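Local atomic coordinates of titin (Homo sapiens, PDB entry 3LCY), a protein that spans half of the muscle sarcomere, from Z-disc to M-line, as a giant filament built largely of immunoglobulin-like and fibronectin type III modules. Residues A[27-32]-A[61-66]. Numbering follows the deposited sequence.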
loop_
_atom_site.group_PDB
_atom_site.type_symbol
_atom_site.label_atom_id
_atom_site.label_comp_id
_atom_site.label_asym_id
_atom_site.label_seq_id
_atom_site.Cartn_x
_atom_site.Cartn_y
_atom_site.Cartn_z
ATOM N N LEU A 27 11.581 10.142 7.756
ATOM C CA LEU A 27 12.640 9.172 7.515
ATOM C C LEU A 27 13.987 9.870 7.630
ATOM O O LEU A 27 14.308 10.754 6.836
ATOM C CB LEU A 27 12.488 8.523 6.139
ATOM C CG LEU A 27 11.175 7.778 5.883
ATOM C CD1 LEU A 27 10.265 8.590 4.971
ATOM C CD2 LEU A 27 11.442 6.403 5.289
ATOM N N SER A 28 14.775 9.480 8.626
ATOM C CA SER A 28 16.017 10.184 8.916
ATOM C C SER A 28 17.245 9.279 8.919
ATOM O O SER A 28 17.141 8.064 9.092
ATOM C CB SER A 28 15.907 10.915 10.256
ATOM O OG SER A 28 17.070 11.677 10.521
ATOM N N CYS A 29 18.410 9.891 8.732
ATOM C CA CYS A 29 19.679 9.178 8.776
ATOM C C CYS A 29 20.818 10.168 8.995
ATOM O O CYS A 29 20.682 11.357 8.704
ATOM C CB CYS A 29 19.906 8.396 7.481
ATOM S SG CYS A 29 20.158 9.434 6.024
ATOM N N GLN A 30 21.969 9.714 9.465
ATOM C CA GLN A 30 23.135 10.557 9.600
ATOM C C GLN A 30 24.285 10.128 8.757
ATOM O O GLN A 30 24.768 9.066 8.905
ATOM C CB GLN A 30 23.622 10.522 11.008
ATOM C CG GLN A 30 22.601 10.664 11.985
ATOM C CD GLN A 30 23.122 11.303 13.172
ATOM O OE1 GLN A 30 24.283 11.583 13.256
ATOM N NE2 GLN A 30 22.273 11.564 14.111
ATOM N N ILE A 31 24.739 11.007 7.897
ATOM C CA ILE A 31 25.871 10.786 7.043
ATOM C C ILE A 31 26.822 11.965 7.097
ATOM O O ILE A 31 26.443 13.081 6.927
ATOM C CB ILE A 31 25.424 10.573 5.629
ATOM C CG1 ILE A 31 24.366 9.488 5.577
ATOM C CG2 ILE A 31 26.552 10.193 4.795
ATOM C CD1 ILE A 31 23.527 9.489 4.380
ATOM N N VAL A 32 28.084 11.677 7.370
ATOM C CA VAL A 32 29.093 12.714 7.489
ATOM C C VAL A 32 30.199 12.604 6.454
ATOM O O VAL A 32 30.677 11.519 6.157
ATOM C CB VAL A 32 29.705 12.705 8.894
ATOM C CG1 VAL A 32 28.680 13.146 9.912
ATOM C CG2 VAL A 32 30.205 11.327 9.234
ATOM N N ARG A 61 24.665 16.928 8.593
ATOM C CA ARG A 61 24.942 15.679 9.284
ATOM C C ARG A 61 23.708 14.778 9.348
ATOM O O ARG A 61 23.768 13.604 9.030
ATOM C CB ARG A 61 25.478 15.941 10.688
ATOM C CG ARG A 61 26.722 16.782 10.706
ATOM C CD ARG A 61 27.174 17.091 12.115
ATOM N NE ARG A 61 28.097 16.094 12.643
ATOM C CZ ARG A 61 27.775 15.196 13.565
ATOM N NH1 ARG A 61 26.549 15.165 14.062
ATOM N NH2 ARG A 61 28.678 14.329 13.991
ATOM N N THR A 62 22.586 15.351 9.759
ATOM C CA THR A 62 21.357 14.600 9.883
ATOM C C THR A 62 20.442 14.946 8.743
ATOM O O THR A 62 20.119 16.098 8.533
ATOM C CB THR A 62 20.638 14.910 11.187
ATOM O OG1 THR A 62 21.524 14.683 12.274
ATOM C CG2 THR A 62 19.440 14.014 11.339
ATOM N N HIS A 63 20.023 13.932 8.008
ATOM C CA HIS A 63 19.167 14.164 6.865
ATOM C C HIS A 63 17.822 13.486 7.014
ATOM O O HIS A 63 17.729 12.283 7.149
ATOM C CB HIS A 63 19.899 13.719 5.614
ATOM C CG HIS A 63 21.366 13.972 5.686
ATOM N ND1 HIS A 63 21.893 15.239 5.768
ATOM C CD2 HIS A 63 22.418 13.126 5.737
ATOM C CE1 HIS A 63 23.204 15.164 5.848
ATOM N NE2 HIS A 63 23.549 13.894 5.827
ATOM N N THR A 64 16.779 14.295 6.962
ATOM C CA THR A 64 15.432 13.827 7.154
ATOM C C THR A 64 14.523 14.146 5.993
ATOM O O THR A 64 14.503 15.248 5.498
ATOM C CB THR A 64 14.805 14.428 8.433
ATOM O OG1 THR A 64 15.675 14.219 9.539
ATOM C CG2 THR A 64 13.490 13.771 8.739
ATOM N N LEU A 65 13.766 13.149 5.575
ATOM C CA LEU A 65 12.733 13.307 4.561
ATOM C C LEU A 65 11.367 13.191 5.222
ATOM O O LEU A 65 11.115 12.254 5.980
ATOM C CB LEU A 65 12.873 12.247 3.468
ATOM C CG LEU A 65 11.714 12.166 2.468
ATOM C CD1 LEU A 65 11.609 13.449 1.661
ATOM C CD2 LEU A 65 11.861 10.964 1.546
ATOM N N THR A 66 10.492 14.144 4.951
ATOM C CA THR A 66 9.170 14.110 5.536
ATOM C C THR A 66 8.159 13.852 4.448
ATOM O O THR A 66 8.072 14.599 3.486
ATOM C CB THR A 66 8.815 15.436 6.216
ATOM O OG1 THR A 66 9.759 15.712 7.251
ATOM C CG2 THR A 66 7.423 15.368 6.819
#
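The antiparallel pairing of strands B and E in the immunoglobulin I-set sandwich is exemplified where Leu-27, Cys-29 and Ile-31 of 27-32 bond to Leu-65, His-63 and Arg-61 of 61-66. These are central strands of a four-stranded sheet, flanked by 6-10 and 54-58. Leu-27 and Leu-65 form a hydrogen-bonded pair, N and O of each bonded to O and N of the other at 2.8 Å. Cys-29 and His-63 repeat the pattern less evenly: the bond from His-63 N to Cys-29 O is nearly straight (176° at the hydrogen), the return bond from Cys-29 N to His-63 O more bent (141°).

In this sheet of the sandwich one face is buried and the other partly exposed. On the first, Leu-27, Cys-29, His-63 and Leu-65 turn into the sandwich, where Cys-29 touches Cys-80, and Trp-41 of strand 38-43 packs against His-63 and Leu-65. On the second, the hydroxyls of Ser-28 and Thr-64 share a hydrogen bond, OG to OG1 3.1 Å. With OG opposite the backbone N (chi1 -176°), the Ser-28 hydroxyl is turned toward Thr-64 and also lies 3.4 Å from Thr-62 CG2. Farther along, Gln-30 and Thr-62 run side by side, NE2 3.7 Å from OG1.

Beyond Cys-29, the buried imidazole of His-63 adds a side-chain bond to the backbone ones. Arg-61 O, which accepts the bond from Ile-31 N, lies over one face of the ring, 3.2 Å above its plane and offset toward the rim, while Ile-31 CB meets the ring edge. Both ring nitrogens are engaged, which should fix the ring's rotation: ND1 bonds to Ser-58 OG, and NE2 donates to a lone pair of Ile-31 O in the carbonyl plane at 3.2 Å, the oxygen lying slightly out of the ring plane.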